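Local coordinates for Lin2722 protein (Listeria innocua, PDB 3DS8), which is of unknown function but belongs to an alpha/beta-hydrolase family and, with a probable Ser-His-Asp triad, may be a serine hydrolase, at residues 156-159 and 160-163; 195-198 and 199-202; 78-81 and 82-86; 108-111 and 112-116. One frame throughout, in Å; residues are numbered along the deposited sequence.

How the interactions relate
All four interactions are short-range, each made within its own helical segment. Interactions 1, 3 and 4 are alpha-helical and interaction 2 is a 3-10 turn. Interactions 2 and 4 are buried; 1 and 3 pair a buried side with an exposed one, and interaction 3 adds a salt bridge at its outer side. Helix 103-114 of interaction 4 touches all the others: Tyr111 and Tyr115 meet helix 73-91 of interaction 3, Tyr110 and Thr109 meet helix 156-163 of interaction 1, and Glu113 and Thr109 meet Phe202 of interaction 2. Met158 and Phe161 join interaction 1 to interaction 2. Interactions 2 and 3 lie apart, about 25 Å between centres.

Interaction 1 of 4, residues 156-159 and 160-163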
# COMPACT_ATOMS: atom_id res chain seq x y z
N PRO A 156 1.43 11.09 16.18
CA PRO A 156 1.23 12.19 15.24
C PRO A 156 0.88 11.74 13.82
O PRO A 156 0.04 12.37 13.17
CB PRO A 156 2.57 12.94 15.28
CG PRO A 156 3.05 12.72 16.69
CD PRO A 156 2.66 11.30 16.98
N GLN A 157 1.48 10.65 13.35
CA GLN A 157 1.13 10.14 12.04
C GLN A 157 -0.34 9.70 11.99
O GLN A 157 -1.08 10.07 11.06
CB GLN A 157 2.06 8.98 11.66
CG GLN A 157 1.70 8.28 10.37
CD GLN A 157 2.71 7.20 10.03
OE1 GLN A 157 3.78 7.49 9.49
NE2 GLN A 157 2.40 5.97 10.41
N MSE A 158 -0.77 8.92 12.99
CA MSE A 158 -2.18 8.53 13.07
C MSE A 158 -3.06 9.73 13.18
O MSE A 158 -4.15 9.75 12.62
CB MSE A 158 -2.49 7.64 14.27
CG MSE A 158 -2.25 6.25 14.11
SE MSE A 158 -3.32 5.48 12.65
CE MSE A 158 -5.19 5.48 13.25
N ASP A 159 -2.66 10.75 13.94
CA ASP A 159 -3.48 11.95 14.07
C ASP A 159 -3.71 12.58 12.68
O ASP A 159 -4.81 13.06 12.38
CB ASP A 159 -2.81 13.00 15.00
CG ASP A 159 -2.77 12.58 16.48
OD1 ASP A 159 -3.54 11.70 16.93
OD2 ASP A 159 -1.95 13.19 17.21
N TYR A 160 -2.67 12.60 11.85
CA TYR A 160 -2.76 13.17 10.52
C TYR A 160 -3.75 12.36 9.67
O TYR A 160 -4.62 12.92 9.03
CB TYR A 160 -1.37 13.16 9.83
CG TYR A 160 -1.38 13.82 8.45
CD1 TYR A 160 -0.96 15.14 8.30
CD2 TYR A 160 -1.76 13.12 7.32
CE1 TYR A 160 -0.97 15.74 7.06
CE2 TYR A 160 -1.78 13.71 6.09
CZ TYR A 160 -1.38 15.02 5.96
OH TYR A 160 -1.38 15.65 4.73
N PHE A 161 -3.58 11.05 9.68
CA PHE A 161 -4.44 10.14 8.88
C PHE A 161 -5.92 10.30 9.27
O PHE A 161 -6.81 10.35 8.41
CB PHE A 161 -4.03 8.68 9.03
CG PHE A 161 -2.69 8.32 8.39
CD1 PHE A 161 -2.21 8.98 7.26
CD2 PHE A 161 -1.94 7.32 8.95
CE1 PHE A 161 -1.00 8.62 6.68
CE2 PHE A 161 -0.71 6.90 8.36
CZ PHE A 161 -0.23 7.56 7.24
N ILE A 162 -6.17 10.39 10.56
CA ILE A 162 -7.53 10.63 11.06
C ILE A 162 -8.08 11.98 10.65
O ILE A 162 -9.23 12.07 10.17
CB ILE A 162 -7.60 10.47 12.60
CG1 ILE A 162 -7.39 9.00 12.95
CG2 ILE A 162 -8.97 11.00 13.14
CD1 ILE A 162 -7.08 8.69 14.41
N LYS A 163 -7.29 13.03 10.82
CA LYS A 163 -7.69 14.39 10.47
C LYS A 163 -8.04 14.51 8.99
O LYS A 163 -9.02 15.16 8.63
CB LYS A 163 -6.57 15.38 10.84
CG LYS A 163 -6.80 16.83 10.40
CD LYS A 163 -5.75 17.76 10.98
CE LYS A 163 -5.94 19.21 10.57
NZ LYS A 163 -5.16 19.54 9.36
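Tyr160 N donates to Pro156 O at 3.0 Å, the first of four successive bonds that carry residues 156-159 into 160-163 as one alpha-helix. Phe161 N follows to Gln157 O, lying in the plane of that carbonyl with an N-H...O angle of 167°, then Ile162 N to Met158 O and Lys163 N to Asp159 O. Gln157 O has a second role, for it sits 3.5 Å above one face of the Phe161 ring, displaced toward the rim. The Gln157 side chain runs alongside that ring in the same direction. Its CG is opposite the backbone N (chi1 174°) and the chain beyond is extended, which brings CG to 3.4 Å from Phe161 CE2; the amide plane is turned 35° from the ring, and the amide NE2 is hydrogen-bonded to Phe134 O. Helix 156-163 belongs to the crossover between the parallel neighbours 123-130 and 173-180 of the alpha/beta-hydrolase sheet, and it packs against helix 103-114, where Phe161 and Tyr160 both meet the Tyr110 ring. The next residue after Gln157, the selenomethionine Met158, bends at chi2 and chi3, and its terminal CE lies 3.9 Å from Ile162 CD1, the two chains crossing at a slant. The selenium is a looser neighbour of the Phe161 ring, with SE 4.4 Å from CD2. Tyr160 lays its CB against Gln157 O at 3.3 Å while its ring leads off the helix.

Interaction 2 of 4, residues 195-198 and 199-202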
# COMPACT_ATOMS: atom_id res chain seq x y z
N SER A 195 -1.08 -1.86 14.93
CA SER A 195 -0.54 -0.71 14.16
C SER A 195 -0.77 -0.94 12.70
O SER A 195 -1.19 -0.03 11.98
CB SER A 195 0.93 -0.51 14.42
OG SER A 195 1.42 0.61 13.69
N SER A 196 -0.53 -2.16 12.24
CA SER A 196 -0.76 -2.50 10.82
C SER A 196 -2.23 -2.62 10.37
O SER A 196 -2.50 -2.72 9.16
CB SER A 196 0.07 -3.74 10.41
OG SER A 196 0.09 -4.73 11.37
N LEU A 197 -3.15 -2.57 11.34
CA LEU A 197 -4.58 -2.55 11.09
C LEU A 197 -5.25 -1.25 11.47
O LEU A 197 -6.47 -1.14 11.37
CB LEU A 197 -5.23 -3.68 11.86
CG LEU A 197 -4.83 -5.11 11.53
CD1 LEU A 197 -5.42 -6.02 12.65
CD2 LEU A 197 -5.26 -5.54 10.14
N ALA A 198 -4.46 -0.25 11.86
CA ALA A 198 -5.03 0.97 12.45
C ALA A 198 -5.78 1.82 11.42
O ALA A 198 -6.54 2.71 11.80
CB ALA A 198 -3.98 1.74 13.20
N THR A 199 -5.63 1.50 10.14
CA THR A 199 -6.54 1.94 9.08
C THR A 199 -8.01 1.77 9.45
O THR A 199 -8.85 2.50 8.95
CB THR A 199 -6.26 1.20 7.76
OG1 THR A 199 -5.84 -0.15 8.04
CG2 THR A 199 -5.13 1.92 6.96
N ARG A 200 -8.31 0.82 10.34
CA ARG A 200 -9.69 0.61 10.80
C ARG A 200 -10.33 1.86 11.38
O ARG A 200 -11.56 2.00 11.39
CB ARG A 200 -9.60 -0.45 11.93
CG ARG A 200 -10.81 -0.90 12.48
CD ARG A 200 -10.46 -1.80 13.66
NE ARG A 200 -9.91 -3.08 13.23
CZ ARG A 200 -9.81 -4.13 14.04
NH1 ARG A 200 -10.25 -4.04 15.28
NH2 ARG A 200 -9.31 -5.28 13.62
N LEU A 201 -9.50 2.77 11.86
CA LEU A 201 -9.97 3.97 12.53
C LEU A 201 -10.18 5.19 11.62
O LEU A 201 -10.68 6.22 12.09
CB LEU A 201 -9.03 4.31 13.68
CG LEU A 201 -8.81 3.14 14.67
CD1 LEU A 201 -8.02 3.59 15.80
CD2 LEU A 201 -10.13 2.52 15.16
N PHE A 202 -9.85 5.07 10.34
CA PHE A 202 -10.04 6.18 9.43
C PHE A 202 -10.48 5.81 8.01
O PHE A 202 -11.06 6.65 7.31
CB PHE A 202 -8.79 7.12 9.43
CG PHE A 202 -7.52 6.51 8.89
CD1 PHE A 202 -7.17 6.68 7.56
CD2 PHE A 202 -6.64 5.82 9.72
CE1 PHE A 202 -6.02 6.17 7.07
CE2 PHE A 202 -5.47 5.30 9.21
CZ PHE A 202 -5.15 5.47 7.89
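Ala198, Leu197 and Thr199 lie at the middle of a tight turn in which Leu197 O and Ala198 O accept the amides of Arg200 and Leu201. Ala198 has its methyl group directed away from the following residues, but its carbonyl is busy. Leu201 N bonds to Ala198 O at 3.0 Å with a nearly straight N-H (167°), although it approaches from 48° out of the carbonyl plane, and Phe202 CD2 comes to 3.7 Å from the same oxygen. That ring reaches back because chi1 of Phe202 (66°) sets CG between the backbone N and the carbonyl carbon; Thr199 O lies over one face of that ring, offset toward its rim. Leu197 supplies the second bond across the contact, its O accepting from Arg200 N at 2.9 Å. Its side chain crosses that of Arg200 at an angle, CD1 standing 4.1 Å from NH2, while the guanidinium forms a salt bridge to Glu212 and hydrogen bonds to Leu146 O and Phe148 O. Thr199 OG1 rests 3.5 Å from Leu197 O; it is hydrogen-bonded with Tyr210 OH. Through these partners the buried polar ends of the turn are tied to strand 209-216 and to neighbouring loops, while Ala198, Leu201 and Phe202 pack on Met158 of helix 156-163. Bonds from residue i+3 back to residue i are those of a 3-10 helix, which here follows the short helix 193-196 and leads on toward strand 209-216, with Ser196 close to, but not touching, the probable catalytic triad of this alpha/beta-hydrolase fold.

Interaction 3 of 4, residues 78-81 and 82-86; sequences KWLK and IAMED
Residues 78-81 and 82-86 meet through Leu80 and Met84 on the inner side of helix 73-91 and through Lys81 and Glu85 nearer its outer side. In the alpha/beta-hydrolase sheet this helix makes the crossover from strand 61-66 to strand 95-101, passing over strand 6-9. Backbone bonds of the i to i+4 kind run throughout: Ile82 N to Lys78 O is long at 3.3 Å, Ala83 N to Trp79 O and Glu85 N to Lys81 O are ordinary, and Met84 N to Leu80 O is short at 2.7 Å. Apolar packing is carried by Leu80, whose CD1 lies 4.0 Å from both CG and CE of the selenomethionine Met84. The Met84 chain bends at chi2 and chi3, turning CE back to this methyl, and both residues then settle on Phe64 and Ile7 of the strands beneath. Ala83 CB, 3.5 Å from Leu80 O, packs on Phe64 and on Ile47. The charged contact lies between Lys81 and Glu85, one turn apart; Asp118 is a long, weak second partner for the lysine. The chain of Lys81 bends at chi2 (90°) and is close to eclipsed at chi4 (17°), and this curl carries the ammonium over the glutamate: NZ meets OE2 at 2.7 Å from 57° above the carboxylate plane.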
# COMPACT_ATOMS: atom_id res chain seq x y z
N LYS A 78 5.51 12.78 -1.17
CA LYS A 78 5.84 13.99 -1.96
C LYS A 78 6.67 13.66 -3.20
O LYS A 78 6.40 14.17 -4.28
CB LYS A 78 6.60 15.00 -1.10
CG LYS A 78 5.78 15.58 0.02
CD LYS A 78 6.59 16.63 0.78
CE LYS A 78 6.10 16.77 2.20
NZ LYS A 78 4.60 16.95 2.26
N TRP A 79 7.66 12.79 -3.04
CA TRP A 79 8.50 12.38 -4.18
C TRP A 79 7.73 11.51 -5.19
O TRP A 79 7.90 11.65 -6.41
CB TRP A 79 9.76 11.67 -3.70
CG TRP A 79 10.58 12.49 -2.80
CD1 TRP A 79 10.66 13.86 -2.76
CD2 TRP A 79 11.45 12.01 -1.79
NE1 TRP A 79 11.51 14.26 -1.74
CE2 TRP A 79 12.02 13.14 -1.14
CE3 TRP A 79 11.81 10.75 -1.36
CZ2 TRP A 79 12.94 13.01 -0.09
CZ3 TRP A 79 12.72 10.62 -0.30
CH2 TRP A 79 13.29 11.74 0.29
N LEU A 80 6.87 10.65 -4.67
CA LEU A 80 5.98 9.85 -5.52
C LEU A 80 5.08 10.75 -6.36
O LEU A 80 4.93 10.50 -7.57
CB LEU A 80 5.14 8.91 -4.65
CG LEU A 80 4.12 8.00 -5.33
CD1 LEU A 80 4.84 7.07 -6.29
CD2 LEU A 80 3.35 7.23 -4.27
N LYS A 81 4.48 11.77 -5.76
CA LYS A 81 3.65 12.74 -6.50
C LYS A 81 4.40 13.34 -7.68
O LYS A 81 3.90 13.43 -8.78
CB LYS A 81 3.15 13.87 -5.58
CG LYS A 81 2.79 15.24 -6.24
CD LYS A 81 1.38 15.26 -6.64
CE LYS A 81 0.87 16.67 -6.96
NZ LYS A 81 1.82 17.80 -7.22
N ILE A 82 5.64 13.76 -7.45
CA ILE A 82 6.45 14.37 -8.49
C ILE A 82 6.64 13.38 -9.65
O ILE A 82 6.48 13.73 -10.82
CB ILE A 82 7.82 14.85 -7.94
CG1 ILE A 82 7.59 16.02 -6.95
CG2 ILE A 82 8.76 15.26 -9.07
CD1 ILE A 82 8.82 16.37 -6.09
N ALA A 83 6.95 12.15 -9.30
CA ALA A 83 7.13 11.08 -10.29
C ALA A 83 5.82 10.69 -10.99
O ALA A 83 5.80 10.42 -12.21
CB ALA A 83 7.76 9.88 -9.61
N MSE A 84 4.73 10.66 -10.24
CA MSE A 84 3.40 10.39 -10.83
C MSE A 84 2.93 11.49 -11.78
O MSE A 84 2.25 11.17 -12.76
CB MSE A 84 2.35 10.17 -9.75
CG MSE A 84 2.57 8.93 -8.94
SE MSE A 84 2.68 7.26 -10.05
CE MSE A 84 4.66 7.13 -10.29
N GLU A 85 3.36 12.74 -11.56
CA GLU A 85 3.07 13.81 -12.53
C GLU A 85 3.75 13.46 -13.87
O GLU A 85 3.16 13.62 -14.93
CB GLU A 85 3.52 15.19 -12.05
CG GLU A 85 2.70 15.71 -10.92
CD GLU A 85 3.31 16.98 -10.26
OE1 GLU A 85 4.55 17.10 -10.17
OE2 GLU A 85 2.53 17.82 -9.78
N ASP A 86 4.97 12.94 -13.80
CA ASP A 86 5.69 12.57 -15.03
C ASP A 86 5.07 11.35 -15.68
O ASP A 86 4.94 11.30 -16.91
CB ASP A 86 7.16 12.29 -14.72
CG ASP A 86 7.95 13.54 -14.46
OD1 ASP A 86 7.46 14.66 -14.77
OD2 ASP A 86 9.10 13.41 -13.97

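Interaction 4 of 4, residues 108-111 and 112-116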
# COMPACT_ATOMS: atom_id res chain seq x y z
N LEU A 108 1.69 5.42 0.25
CA LEU A 108 0.45 5.41 -0.50
C LEU A 108 -0.72 6.05 0.24
O LEU A 108 -1.62 6.57 -0.38
CB LEU A 108 0.10 3.98 -0.92
CG LEU A 108 0.98 3.30 -1.98
CD1 LEU A 108 0.66 1.81 -2.10
CD2 LEU A 108 0.84 4.03 -3.34
N THR A 109 -0.76 5.88 1.57
CA THR A 109 -1.84 6.42 2.38
C THR A 109 -1.76 7.96 2.45
O THR A 109 -2.76 8.67 2.24
CB THR A 109 -1.81 5.79 3.77
OG1 THR A 109 -1.93 4.37 3.64
CG2 THR A 109 -2.94 6.35 4.69
N TYR A 110 -0.57 8.50 2.63
CA TYR A 110 -0.38 9.94 2.45
C TYR A 110 -0.80 10.38 1.04
O TYR A 110 -1.45 11.40 0.87
CB TYR A 110 1.08 10.34 2.68
CG TYR A 110 1.43 10.52 4.11
CD1 TYR A 110 1.00 11.65 4.79
CD2 TYR A 110 2.20 9.58 4.79
CE1 TYR A 110 1.33 11.82 6.13
CE2 TYR A 110 2.54 9.76 6.12
CZ TYR A 110 2.10 10.87 6.78
OH TYR A 110 2.43 11.11 8.12
N TYR A 111 -0.40 9.62 0.02
CA TYR A 111 -0.79 9.98 -1.38
C TYR A 111 -2.32 10.00 -1.55
O TYR A 111 -2.90 10.89 -2.15
CB TYR A 111 -0.14 8.97 -2.32
CG TYR A 111 -0.31 9.24 -3.81
CD1 TYR A 111 0.68 9.90 -4.53
CD2 TYR A 111 -1.45 8.79 -4.49
CE1 TYR A 111 0.51 10.11 -5.92
CE2 TYR A 111 -1.63 8.99 -5.86
CZ TYR A 111 -0.66 9.64 -6.56
OH TYR A 111 -0.86 9.78 -7.91
N ALA A 112 -2.98 9.01 -0.97
CA ALA A 112 -4.42 8.91 -1.03
C ALA A 112 -5.10 10.08 -0.36
O ALA A 112 -6.15 10.57 -0.85
CB ALA A 112 -4.86 7.60 -0.36
N GLU A 113 -4.54 10.52 0.77
CA GLU A 113 -5.12 11.65 1.49
C GLU A 113 -4.77 13.01 0.93
O GLU A 113 -5.58 13.95 1.08
CB GLU A 113 -4.81 11.59 3.00
CG GLU A 113 -5.55 10.45 3.69
CD GLU A 113 -5.51 10.52 5.18
OE1 GLU A 113 -4.63 11.23 5.71
OE2 GLU A 113 -6.40 9.87 5.82
N ASP A 114 -3.61 13.15 0.28
CA ASP A 114 -3.09 14.45 -0.04
C ASP A 114 -3.35 14.84 -1.47
O ASP A 114 -3.35 16.02 -1.77
CB ASP A 114 -1.58 14.50 0.23
CG ASP A 114 -1.23 14.49 1.70
OD1 ASP A 114 -2.14 14.62 2.57
OD2 ASP A 114 -0.03 14.31 2.00
N TYR A 115 -3.55 13.88 -2.36
CA TYR A 115 -3.70 14.19 -3.81
C TYR A 115 -4.94 13.65 -4.52
O TYR A 115 -4.98 13.65 -5.74
CB TYR A 115 -2.46 13.70 -4.57
CG TYR A 115 -1.19 14.16 -3.90
CD1 TYR A 115 -0.93 15.50 -3.71
CD2 TYR A 115 -0.30 13.23 -3.36
CE1 TYR A 115 0.23 15.91 -3.05
CE2 TYR A 115 0.83 13.61 -2.72
CZ TYR A 115 1.11 14.93 -2.56
OH TYR A 115 2.27 15.30 -1.90
N ALA A 116 -5.95 13.18 -3.78
CA ALA A 116 -7.19 12.66 -4.42
C ALA A 116 -7.83 13.63 -5.44
O ALA A 116 -8.34 13.20 -6.49
CB ALA A 116 -8.20 12.25 -3.33
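Tyr115 turns the edge of its ring toward the face of Tyr111 in an offset edge-to-face pair, with ring centroids 5.5 Å apart and planes at 68°. The closest approach is from Tyr115 CD2 to Tyr111 CD1, 3.7 Å. Tyr111 has CG opposite its backbone N (chi1 -174°), which points the ring outward from the helix, with the side chain of Tyr115 crossing it at about a right angle. Asp114 CB lies over the centre of the other ring, that of Tyr115. The carboxylate of Asp114 runs beside Tyr110, pointing the same way; its OD2 is at the ring edge, 4.0 Å from Tyr110 CD1, whereas OD1 bonds to the hydroxyl of Tyr160. The helix is finishing here. Asp114 N bonds to Tyr110 O at 2.8 Å and more weakly to Tyr111 O at 3.4 Å, and Tyr115 N takes the latter oxygen at 3.1 Å before its own backbone leaves helical angles. Upstream, the regular bonds run from Ala112 N to Leu108 O and from Glu113 N to Thr109 O. Helix 103-114 starts at the probable nucleophile elbow, which Leu108 touches, and is the helix of the beta-alpha-beta unit between strands 95-101 and 123-130: Ala112 and Leu108 pack on strand 123-130, Tyr111 and Tyr115 on helix 73-91, and Thr109, Tyr110 and Glu113 on helix 156-163.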